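Local coordinates for hypothetical protein (Pseudomonas syringae pv. tomato, PDB 2PAG) that is of unknown function but binds calcium and belongs to the SMI1/KNR4 (SUKH) family, at residues 3-6 with 7-11; 24-27 with 28-31; 40-43 with 44-47; 63-67 with 68-72; 125-128 with 129-133. One frame throughout, in Å; residues are numbered along the deposited sequence.

All five contacts are local, and four of them are turns of helices that come together in the fold. Contact 1 on helix 2-11 and contact 5 on helix 124-132 have centres 11 Å apart and meet where I5 and L8 pack on W125, W132 and L133. Contact 5 is tied to contact 3 by the pair E44 OE1 and W125 NE1, 2.9 Å apart, a probable hydrogen bond. L27 of contact 2 packs against K43, L46 and L47 of contact 3, while its I30 meets Y70, L71 and P72 of contact 4. Nearest to bound calcium are the side chains of V41 and H126, each about 12 Å from an ion; E101, D103 and T105 bind the metal.

Contact 1. Residues 3-6 with 7-11; sequences EVIE and QLREA
E6 and E10, one helical turn apart, bring their carboxylates together at the surface, with E6 OE2 only 3.1 Å from E10 OE2. Both atoms are acceptors, so they do not bond directly; the carboxylate planes stand 88° apart, nearly perpendicular. Water 1 donates to E6 OE2 at 3.1 Å and to E10 OE1 at 2.7 Å, which probably softens the repulsion. The two negative groups would still be expected to raise each other's pKa somewhat. The torsions explain the meeting: E6 sends CG away from its backbone N (chi1 170°), whereas E10 keeps CG beside its own N (chi1 -67°) and so leans back toward E6, its OE2 lying 3.3 Å from E6 CG. On another side of the helix I5 and R9 run alongside, I5 CG2 meeting R9 CG at 3.8 Å. The aliphatic stem of R9 thus serves as hydrophobic cover, while its guanidinium continues to D51 in a salt bridge and to the T48 carbonyl. Backbone bonds such as R9 N to I5 O (2.9 Å) make the segment alpha-helical; I5 and L8 resting on helices 40-49 and 124-132, with E6 and E10 at the surface, make the helix amphipathic.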
# COMPACT_ATOMS: atom_id res chain seq x y z
N GLU A 3 -1.88 -17.73 5.17
CA GLU A 3 -0.46 -18.03 5.01
C GLU A 3 0.40 -16.78 4.84
O GLU A 3 1.37 -16.57 5.57
CB GLU A 3 -0.25 -18.92 3.79
CG GLU A 3 -0.78 -20.34 3.92
CD GLU A 3 0.17 -21.22 4.69
OE1 GLU A 3 0.35 -20.99 5.91
OE2 GLU A 3 0.74 -22.15 4.07
N VAL A 4 0.05 -15.98 3.84
CA VAL A 4 0.80 -14.76 3.54
C VAL A 4 0.76 -13.77 4.70
O VAL A 4 1.78 -13.16 5.04
CB VAL A 4 0.25 -14.10 2.25
CG1 VAL A 4 1.07 -12.86 1.90
CG2 VAL A 4 0.30 -15.10 1.11
N ILE A 5 -0.41 -13.61 5.31
CA ILE A 5 -0.53 -12.68 6.43
C ILE A 5 0.41 -13.12 7.55
O ILE A 5 1.16 -12.31 8.08
CB ILE A 5 -1.99 -12.61 6.95
CG1 ILE A 5 -2.87 -11.94 5.90
CG2 ILE A 5 -2.02 -11.83 8.27
CD1 ILE A 5 -4.33 -11.88 6.27
N GLU A 6 0.38 -14.41 7.87
CA GLU A 6 1.25 -14.95 8.92
C GLU A 6 2.72 -14.69 8.60
O GLU A 6 3.49 -14.28 9.48
CB GLU A 6 1.02 -16.46 9.10
CG GLU A 6 2.05 -17.17 9.99
CD GLU A 6 1.81 -18.68 10.10
OE1 GLU A 6 1.28 -19.29 9.15
OE2 GLU A 6 2.15 -19.26 11.15
N GLN A 7 3.10 -14.91 7.35
CA GLN A 7 4.47 -14.71 6.91
C GLN A 7 4.92 -13.28 7.17
O GLN A 7 6.01 -13.04 7.70
CB GLN A 7 4.59 -15.02 5.41
CG GLN A 7 6.02 -15.27 4.94
CD GLN A 7 6.10 -15.48 3.43
OE1 GLN A 7 5.23 -16.12 2.84
NE2 GLN A 7 7.15 -14.94 2.82
N LEU A 8 4.08 -12.32 6.81
CA LEU A 8 4.42 -10.91 7.03
C LEU A 8 4.47 -10.56 8.52
O LEU A 8 5.43 -9.93 8.98
CB LEU A 8 3.41 -10.00 6.33
CG LEU A 8 3.64 -9.74 4.84
CD1 LEU A 8 2.43 -9.00 4.28
CD2 LEU A 8 4.92 -8.92 4.65
N ARG A 9 3.45 -10.97 9.26
CA ARG A 9 3.37 -10.67 10.68
C ARG A 9 4.57 -11.21 11.45
O ARG A 9 5.14 -10.52 12.29
CB ARG A 9 2.10 -11.25 11.29
CG ARG A 9 0.81 -10.83 10.60
CD ARG A 9 0.54 -9.36 10.76
NE ARG A 9 0.62 -8.93 12.16
CZ ARG A 9 0.16 -7.76 12.59
NH1 ARG A 9 -0.41 -6.92 11.74
NH2 ARG A 9 0.30 -7.42 13.87
N GLU A 10 4.96 -12.44 11.15
CA GLU A 10 6.08 -13.06 11.84
C GLU A 10 7.44 -12.55 11.37
O GLU A 10 8.45 -12.72 12.07
CB GLU A 10 5.98 -14.59 11.70
CG GLU A 10 4.77 -15.15 12.45
CD GLU A 10 4.66 -16.66 12.43
OE1 GLU A 10 5.59 -17.35 11.96
OE2 GLU A 10 3.61 -17.17 12.89
N ALA A 11 7.47 -11.89 10.21
CA ALA A 11 8.73 -11.36 9.69
C ALA A 11 8.90 -9.90 10.11
O ALA A 11 9.94 -9.29 9.85
CB ALA A 11 8.76 -11.47 8.17
O HOH W 1 4.99 -19.92 12.27

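Contact 2. Residues 24-27 with 28-31; sequences EDQL and VEIE
E29 holds CG beside its backbone N (chi1 -69°) and then runs extended (chi2 -169°), which carries its carboxylate back toward Q26, one turn earlier on this amphipathic alpha-helix. The two side chains barely touch, E29 OE1 standing 4.4 Å from Q26 CG, and a water does the joining. I30 likewise keeps CG1 beside its N, and that methylene lies 3.4 Å from Q26 O. The same carbonyl accepts the amide of I30, so its oxygen carries both a helix bond and a water. Glutamate suits the exposed site at 29, where its charge meets solvent, whereas leucine and isoleucine suit the buried sites at 27 and 30. L27 turns to helix 40-49, packing on K43, L46 and L47; I30 faces Y70 and the start of helix 71-81. E31, its chain also extended from a CG beside the backbone N, brings that CG to 3.3 Å from L27 O; its OE2 accepts the backbone N-H of I38, tying the helix to the loop that follows it. Regular bonds, among them E31 N to L27 O at 3.0 Å, hold the turns. Water 2 completes the outer side, donating to Q26 O at 3.0 Å and to E29 OE1 at 2.8 Å.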
# COMPACT_ATOMS: atom_id res chain seq x y z
N GLU A 24 -11.64 -0.22 10.66
CA GLU A 24 -12.48 0.12 9.53
C GLU A 24 -12.89 1.59 9.45
O GLU A 24 -12.92 2.16 8.36
CB GLU A 24 -13.70 -0.80 9.50
CG GLU A 24 -13.32 -2.24 9.20
CD GLU A 24 -14.51 -3.18 9.14
OE1 GLU A 24 -15.13 -3.41 10.20
OE2 GLU A 24 -14.82 -3.67 8.04
N ASP A 25 -13.18 2.21 10.59
CA ASP A 25 -13.57 3.62 10.60
C ASP A 25 -12.46 4.52 10.07
O ASP A 25 -12.72 5.49 9.35
CB ASP A 25 -13.95 4.08 12.01
CG ASP A 25 -15.21 3.41 12.53
OD1 ASP A 25 -16.26 3.54 11.87
OD2 ASP A 25 -15.13 2.75 13.59
N GLN A 26 -11.22 4.20 10.42
CA GLN A 26 -10.09 4.98 9.96
C GLN A 26 -9.95 4.87 8.45
O GLN A 26 -9.63 5.86 7.78
CB GLN A 26 -8.80 4.53 10.66
CG GLN A 26 -8.67 5.06 12.09
CD GLN A 26 -7.48 4.49 12.85
OE1 GLN A 26 -7.40 3.29 13.09
NE2 GLN A 26 -6.55 5.36 13.23
N LEU A 27 -10.20 3.69 7.90
CA LEU A 27 -10.10 3.52 6.45
C LEU A 27 -11.20 4.31 5.75
O LEU A 27 -10.97 4.90 4.70
CB LEU A 27 -10.18 2.05 6.06
CG LEU A 27 -8.84 1.32 6.16
CD1 LEU A 27 -8.39 1.25 7.61
CD2 LEU A 27 -8.98 -0.08 5.59
N VAL A 28 -12.40 4.33 6.33
CA VAL A 28 -13.49 5.09 5.73
C VAL A 28 -13.08 6.56 5.68
O VAL A 28 -13.31 7.24 4.67
CB VAL A 28 -14.81 4.94 6.52
CG1 VAL A 28 -15.84 5.95 6.02
CG2 VAL A 28 -15.36 3.53 6.34
N GLU A 29 -12.46 7.06 6.75
CA GLU A 29 -12.02 8.46 6.78
C GLU A 29 -11.06 8.77 5.63
O GLU A 29 -11.18 9.81 4.97
CB GLU A 29 -11.31 8.80 8.10
CG GLU A 29 -12.20 8.82 9.32
CD GLU A 29 -11.50 9.41 10.53
OE1 GLU A 29 -10.40 8.92 10.89
OE2 GLU A 29 -12.04 10.37 11.13
N ILE A 30 -10.11 7.88 5.40
CA ILE A 30 -9.14 8.07 4.32
C ILE A 30 -9.84 8.08 2.96
O ILE A 30 -9.55 8.92 2.11
CB ILE A 30 -8.08 6.95 4.32
CG1 ILE A 30 -7.27 7.00 5.62
CG2 ILE A 30 -7.17 7.09 3.10
CD1 ILE A 30 -6.44 8.26 5.80
N GLU A 31 -10.76 7.14 2.76
CA GLU A 31 -11.49 7.07 1.49
C GLU A 31 -12.20 8.38 1.23
O GLU A 31 -12.13 8.94 0.13
CB GLU A 31 -12.53 5.94 1.53
CG GLU A 31 -11.94 4.55 1.58
CD GLU A 31 -12.99 3.48 1.47
OE1 GLU A 31 -13.85 3.40 2.38
OE2 GLU A 31 -12.96 2.71 0.49
O HOH W 2 -8.22 7.88 9.54

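Contact 3. Residues 40-43 with 44-47; sequences FVFK and EFLL
F42 meets L46 and F45 on the buried face of an amphipathic alpha-helix, while F40, V41 and E44 meet more loosely on a side nearer solvent. On the tight side F42 O is closely packed, with F45 CB at 3.2 Å from F42 O and L46 CG at 3.4 Å from it. The ring atom F42 CE1 lies 3.9 Å from L46 CG, the leucine branch point coming at the ring obliquely. The F45 ring comes alongside with CD2 near the plane of the F42 ring, 4.3 Å from F42 CE1; the two rings touch edgewise and do not stack. Both phenylalanines carry CG anti to the backbone N (F42 chi1 -171°), which sends their rings off the helix in a similar direction, toward I90 of strand 88-93 and V124 of helix 124-132. Flat, apolar rings suit this place, between helices and sheet. K43 and L47 lie side by side, K43 CG meeting L47 CD1 at 3.9 Å, and the lysine contributes here through its methylenes. Regular bonds such as L46 N to F42 O at 2.9 Å keep the turns in step.

The other side is sparser. F40 CE2 approaches E44 OE2 only to 4.1 Å, ring and carboxylate being turned 69° against each other, and V41 CG1 stays 4.2 Å from E44 OE1. An extended glutamate is the right length here, for its other work is to reach helix 124-132: E44 OE1 accepts the indole N-H of W125 NE1 in a hydrogen bond.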
# COMPACT_ATOMS: atom_id res chain seq x y z
N PHE A 40 -11.52 -3.66 -2.19
CA PHE A 40 -11.66 -4.57 -1.05
C PHE A 40 -10.39 -5.26 -0.58
O PHE A 40 -10.05 -5.18 0.60
CB PHE A 40 -12.71 -5.66 -1.32
CG PHE A 40 -12.91 -6.59 -0.14
CD1 PHE A 40 -13.83 -6.28 0.86
CD2 PHE A 40 -12.11 -7.72 0.03
CE1 PHE A 40 -13.94 -7.07 2.01
CE2 PHE A 40 -12.21 -8.51 1.18
CZ PHE A 40 -13.13 -8.18 2.17
N VAL A 41 -9.69 -5.96 -1.47
CA VAL A 41 -8.48 -6.67 -1.05
C VAL A 41 -7.41 -5.71 -0.54
O VAL A 41 -6.71 -6.02 0.41
CB VAL A 41 -7.93 -7.58 -2.17
CG1 VAL A 41 -6.68 -8.29 -1.69
CG2 VAL A 41 -8.98 -8.62 -2.54
N PHE A 42 -7.30 -4.54 -1.17
CA PHE A 42 -6.34 -3.53 -0.73
C PHE A 42 -6.74 -3.09 0.70
O PHE A 42 -5.89 -2.94 1.58
CB PHE A 42 -6.39 -2.34 -1.70
CG PHE A 42 -5.31 -1.31 -1.50
CD1 PHE A 42 -4.38 -1.41 -0.47
CD2 PHE A 42 -5.24 -0.22 -2.36
CE1 PHE A 42 -3.39 -0.43 -0.30
CE2 PHE A 42 -4.27 0.76 -2.21
CZ PHE A 42 -3.34 0.66 -1.17
N LYS A 43 -8.04 -2.92 0.93
CA LYS A 43 -8.52 -2.52 2.25
C LYS A 43 -8.18 -3.61 3.26
O LYS A 43 -7.82 -3.33 4.40
CB LYS A 43 -10.03 -2.31 2.19
CG LYS A 43 -10.64 -1.71 3.44
CD LYS A 43 -11.97 -1.04 3.12
CE LYS A 43 -12.96 -2.02 2.49
NZ LYS A 43 -14.25 -1.37 2.16
N GLU A 44 -8.30 -4.86 2.84
CA GLU A 44 -7.99 -6.01 3.69
C GLU A 44 -6.51 -5.97 4.07
O GLU A 44 -6.15 -6.21 5.22
CB GLU A 44 -8.32 -7.30 2.94
CG GLU A 44 -8.10 -8.56 3.73
CD GLU A 44 -8.57 -9.77 2.95
OE1 GLU A 44 -8.05 -9.99 1.84
OE2 GLU A 44 -9.47 -10.47 3.45
N PHE A 45 -5.67 -5.64 3.10
CA PHE A 45 -4.23 -5.53 3.33
C PHE A 45 -3.99 -4.45 4.39
O PHE A 45 -3.28 -4.67 5.38
CB PHE A 45 -3.56 -5.16 2.00
CG PHE A 45 -2.12 -4.76 2.13
CD1 PHE A 45 -1.11 -5.70 1.97
CD2 PHE A 45 -1.77 -3.43 2.34
CE1 PHE A 45 0.23 -5.33 2.03
CE2 PHE A 45 -0.43 -3.04 2.40
CZ PHE A 45 0.57 -3.99 2.24
N LEU A 46 -4.58 -3.28 4.20
CA LEU A 46 -4.40 -2.20 5.16
C LEU A 46 -4.88 -2.57 6.57
O LEU A 46 -4.26 -2.20 7.57
CB LEU A 46 -5.12 -0.95 4.68
CG LEU A 46 -4.56 -0.33 3.40
CD1 LEU A 46 -5.45 0.82 2.95
CD2 LEU A 46 -3.13 0.17 3.64
N LEU A 47 -5.98 -3.31 6.65
CA LEU A 47 -6.54 -3.69 7.95
C LEU A 47 -5.83 -4.85 8.64
O LEU A 47 -6.05 -5.09 9.82
CB LEU A 47 -8.02 -4.04 7.79
CG LEU A 47 -8.95 -2.89 7.41
CD1 LEU A 47 -10.28 -3.44 6.89
CD2 LEU A 47 -9.17 -1.99 8.62

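Contact 4. Residues 63-67 with 68-72; sequences TDPQS and HTYLP
Y70 folds its ring back so that one face lies against P65, five residues earlier. CG stands anti to the backbone N (chi1 -172°), a setting that swings the phenol away from its own amide. At the start of the side chain, Y70 CB passes 3.3 Å from S67 O. CG and the near ring atoms then pass along P65, and Y70 CD1 comes within 3.5 Å of D64 O. P65 CA sits over the centre of the Y70 ring, 3.4 Å from the centroid and only 5° off the normal, a CH-pi contact made with the proline's alpha hydrogen. On the opposite face P72 CD lies 3.4 Å above the plane, so the aromatic ring is sandwiched between two prolines. Further out Y70 CZ meets P65 CB at 3.8 Å, and the hydroxyl ends beside I30 of helix 24-34.

Two successive type I beta turns, D64 to S67 and S67 to Y70, curl the chain so that this sandwich can close, and Y70 is the N-cap residue of helix 71-81. Proline suits the second position of the first turn, where its ring holds phi near -57°, and D64 stiffens the turn as an Asx turn, D64 OD1 accepting Q66 N at 2.9 Å. In the second turn Y70 N bonds to S67 O at 3.2 Å, arriving from well above the carbonyl plane. S67 OG and T69 OG1 share a hydrogen bond of 2.8 Å, and T69 OG1 also pairs with the hydroxyl of T61.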
# COMPACT_ATOMS: atom_id res chain seq x y z
N THR A 63 -2.44 5.47 9.49
CA THR A 63 -2.58 5.82 10.90
C THR A 63 -1.70 6.95 11.44
O THR A 63 -1.92 7.42 12.56
CB THR A 63 -2.36 4.58 11.79
OG1 THR A 63 -1.03 4.08 11.59
CG2 THR A 63 -3.37 3.48 11.44
N ASP A 64 -0.70 7.36 10.67
CA ASP A 64 0.18 8.45 11.10
C ASP A 64 0.29 9.52 10.02
O ASP A 64 1.08 9.41 9.09
CB ASP A 64 1.57 7.89 11.44
CG ASP A 64 2.58 8.98 11.78
OD1 ASP A 64 2.15 10.14 12.01
OD2 ASP A 64 3.79 8.68 11.84
N PRO A 65 -0.52 10.59 10.14
CA PRO A 65 -0.49 11.68 9.15
C PRO A 65 0.86 12.36 8.94
O PRO A 65 1.05 13.09 7.97
CB PRO A 65 -1.56 12.64 9.67
CG PRO A 65 -1.59 12.37 11.15
CD PRO A 65 -1.50 10.87 11.20
N GLN A 66 1.81 12.10 9.84
CA GLN A 66 3.14 12.71 9.71
C GLN A 66 4.13 11.78 9.03
O GLN A 66 5.27 12.17 8.76
CB GLN A 66 3.67 13.11 11.09
CG GLN A 66 2.87 14.21 11.77
CD GLN A 66 2.96 15.53 11.02
OE1 GLN A 66 2.53 15.63 9.87
NE2 GLN A 66 3.52 16.54 11.67
N SER A 67 3.70 10.56 8.74
CA SER A 67 4.56 9.58 8.09
C SER A 67 4.76 9.82 6.60
O SER A 67 3.84 10.30 5.91
CB SER A 67 3.98 8.18 8.29
OG SER A 67 4.65 7.24 7.46
N HIS A 68 5.93 9.47 6.08
CA HIS A 68 6.19 9.62 4.66
C HIS A 68 5.45 8.57 3.83
O HIS A 68 5.49 8.60 2.60
CB HIS A 68 7.70 9.56 4.34
CG HIS A 68 8.34 8.25 4.67
ND1 HIS A 68 8.66 7.88 5.95
CD2 HIS A 68 8.73 7.23 3.87
CE1 HIS A 68 9.23 6.69 5.94
NE2 HIS A 68 9.28 6.27 4.68
N THR A 69 4.77 7.65 4.51
CA THR A 69 3.99 6.64 3.80
C THR A 69 2.49 6.88 3.96
O THR A 69 1.68 6.09 3.48
CB THR A 69 4.31 5.20 4.30
OG1 THR A 69 4.03 5.10 5.70
CG2 THR A 69 5.76 4.85 4.02
N TYR A 70 2.13 7.97 4.62
CA TYR A 70 0.72 8.32 4.83
C TYR A 70 0.01 8.38 3.48
O TYR A 70 0.30 9.23 2.64
CB TYR A 70 0.64 9.67 5.55
CG TYR A 70 -0.74 10.06 5.99
CD1 TYR A 70 -1.53 9.19 6.74
CD2 TYR A 70 -1.27 11.31 5.66
CE1 TYR A 70 -2.81 9.56 7.16
CE2 TYR A 70 -2.55 11.68 6.07
CZ TYR A 70 -3.32 10.80 6.82
OH TYR A 70 -4.57 11.19 7.23
N LEU A 71 -0.97 7.49 3.28
CA LEU A 71 -1.66 7.39 2.00
C LEU A 71 -2.12 8.68 1.32
O LEU A 71 -1.87 8.87 0.13
CB LEU A 71 -2.84 6.41 2.11
CG LEU A 71 -3.52 5.99 0.80
CD1 LEU A 71 -2.47 5.50 -0.21
CD2 LEU A 71 -4.52 4.88 1.09
N PRO A 72 -2.80 9.58 2.05
CA PRO A 72 -3.24 10.81 1.38
C PRO A 72 -2.08 11.63 0.81
O PRO A 72 -2.19 12.20 -0.27
CB PRO A 72 -3.99 11.55 2.48
CG PRO A 72 -4.57 10.43 3.30
CD PRO A 72 -3.38 9.49 3.40

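Contact 5. Residues 125-128 with 129-133; sequences WHWA and RDVWL
W127 offers one indole face to V131 and W132. V131 CB lies over the five-membered ring, 3.8 Å from its centroid, in a CH-pi contact, and V131 CG2 reaches W127 CD1 at 3.6 Å. W132 CB comes over the benzo part of the same face; its own indole is slid so far along that the two aromatic systems, inclined by 30°, barely overlap. W121 also meets W127 edge-to-face and the Y98 ring adds to the group, which makes this an aromatic cluster between helix 124-132 and the sheet. Large, flat indoles suit such a place because they cover much surface with few polar atoms, and W132 NE1 is satisfied by the carbonyl of Y54.

Nearer solvent, the H126 ring has D130 OD2 at its edge. R129 NH2 lies 3.7 Å from H126 CD2, the guanidinium turned 71° against the imidazole, whose ND1 is bonded to S123. R129 grips D130 side-on: NE meets OD1 at 2.8 Å from above the carboxylate plane, and NH2 uses the syn lone pair of OD2 at 3.2 Å.

Toward its C-terminal end the helix widens into a pi-type turn at 129-132. W127 O accepts both V131 N at 2.8 Å, the more bent bond, and W132 N at 3.1 Å, and L133 N reaches back five residues to A128 O at 2.9 Å. This two-donor acceptance by W127 O probably eases the passage from the four-residue to the five-residue bonding pattern, while the bidentate salt bridge would fix the R129 guanidinium edge-on to the D130 carboxylate and partly neutralise their charges.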
# COMPACT_ATOMS: atom_id res chain seq x y z
N TRP A 125 -2.21 -9.14 -2.52
CA TRP A 125 -1.57 -10.23 -1.80
C TRP A 125 -0.49 -10.90 -2.66
O TRP A 125 0.52 -11.38 -2.12
CB TRP A 125 -2.63 -11.24 -1.33
CG TRP A 125 -3.47 -10.67 -0.22
CD1 TRP A 125 -4.83 -10.50 -0.21
CD2 TRP A 125 -3.00 -10.16 1.05
NE1 TRP A 125 -5.23 -9.92 0.98
CE2 TRP A 125 -4.13 -9.71 1.76
CE3 TRP A 125 -1.73 -10.06 1.64
CZ2 TRP A 125 -4.02 -9.15 3.05
CZ3 TRP A 125 -1.63 -9.50 2.91
CH2 TRP A 125 -2.77 -9.06 3.60
N HIS A 126 -0.67 -10.92 -3.98
CA HIS A 126 0.36 -11.48 -4.86
C HIS A 126 1.57 -10.56 -4.76
O HIS A 126 2.72 -11.00 -4.72
CB HIS A 126 -0.10 -11.52 -6.31
CG HIS A 126 -1.05 -12.63 -6.62
ND1 HIS A 126 -2.39 -12.59 -6.28
CD2 HIS A 126 -0.86 -13.83 -7.23
CE1 HIS A 126 -2.98 -13.70 -6.67
NE2 HIS A 126 -2.07 -14.47 -7.25
N TRP A 127 1.29 -9.26 -4.74
CA TRP A 127 2.35 -8.27 -4.64
C TRP A 127 3.07 -8.40 -3.30
O TRP A 127 4.30 -8.33 -3.24
CB TRP A 127 1.76 -6.86 -4.77
CG TRP A 127 2.80 -5.80 -4.63
CD1 TRP A 127 3.65 -5.34 -5.60
CD2 TRP A 127 3.16 -5.12 -3.42
NE1 TRP A 127 4.53 -4.43 -5.06
CE2 TRP A 127 4.25 -4.28 -3.73
CE3 TRP A 127 2.68 -5.15 -2.11
CZ2 TRP A 127 4.87 -3.47 -2.76
CZ3 TRP A 127 3.29 -4.36 -1.15
CH2 TRP A 127 4.37 -3.52 -1.48
N ALA A 128 2.32 -8.59 -2.22
CA ALA A 128 2.92 -8.71 -0.90
C ALA A 128 3.81 -9.94 -0.82
O ALA A 128 4.90 -9.89 -0.24
CB ALA A 128 1.82 -8.79 0.15
N ARG A 129 3.35 -11.04 -1.40
CA ARG A 129 4.08 -12.30 -1.38
C ARG A 129 5.26 -12.33 -2.34
O ARG A 129 6.36 -12.76 -1.96
CB ARG A 129 3.14 -13.45 -1.72
CG ARG A 129 3.79 -14.82 -1.67
CD ARG A 129 2.88 -15.88 -2.27
NE ARG A 129 2.75 -15.71 -3.71
CZ ARG A 129 1.76 -16.23 -4.43
NH1 ARG A 129 0.83 -16.96 -3.84
NH2 ARG A 129 1.71 -16.03 -5.74
N ASP A 130 5.04 -11.87 -3.56
CA ASP A 130 6.07 -11.93 -4.58
C ASP A 130 7.00 -10.72 -4.71
O ASP A 130 8.04 -10.81 -5.36
CB ASP A 130 5.42 -12.26 -5.93
CG ASP A 130 4.56 -13.52 -5.86
OD1 ASP A 130 4.90 -14.43 -5.07
OD2 ASP A 130 3.56 -13.62 -6.61
N VAL A 131 6.63 -9.61 -4.09
CA VAL A 131 7.48 -8.42 -4.16
C VAL A 131 7.96 -7.96 -2.78
O VAL A 131 9.16 -7.89 -2.53
CB VAL A 131 6.76 -7.25 -4.86
CG1 VAL A 131 7.65 -6.01 -4.86
CG2 VAL A 131 6.39 -7.64 -6.29
N TRP A 132 7.02 -7.64 -1.89
CA TRP A 132 7.40 -7.17 -0.57
C TRP A 132 8.21 -8.21 0.22
O TRP A 132 9.31 -7.92 0.70
CB TRP A 132 6.15 -6.74 0.21
CG TRP A 132 6.45 -5.97 1.48
CD1 TRP A 132 7.65 -5.45 1.87
CD2 TRP A 132 5.51 -5.62 2.51
NE1 TRP A 132 7.52 -4.80 3.08
CE2 TRP A 132 6.22 -4.89 3.49
CE3 TRP A 132 4.14 -5.85 2.69
CZ2 TRP A 132 5.60 -4.39 4.64
CZ3 TRP A 132 3.53 -5.35 3.83
CH2 TRP A 132 4.25 -4.63 4.79
N LEU A 133 7.68 -9.42 0.33
CA LEU A 133 8.35 -10.49 1.07
C LEU A 133 9.62 -10.99 0.38
O LEU A 133 10.38 -11.77 0.96
CB LEU A 133 7.39 -11.66 1.30
CG LEU A 133 6.41 -11.44 2.46
CD1 LEU A 133 5.31 -12.50 2.43
CD2 LEU A 133 7.17 -11.49 3.78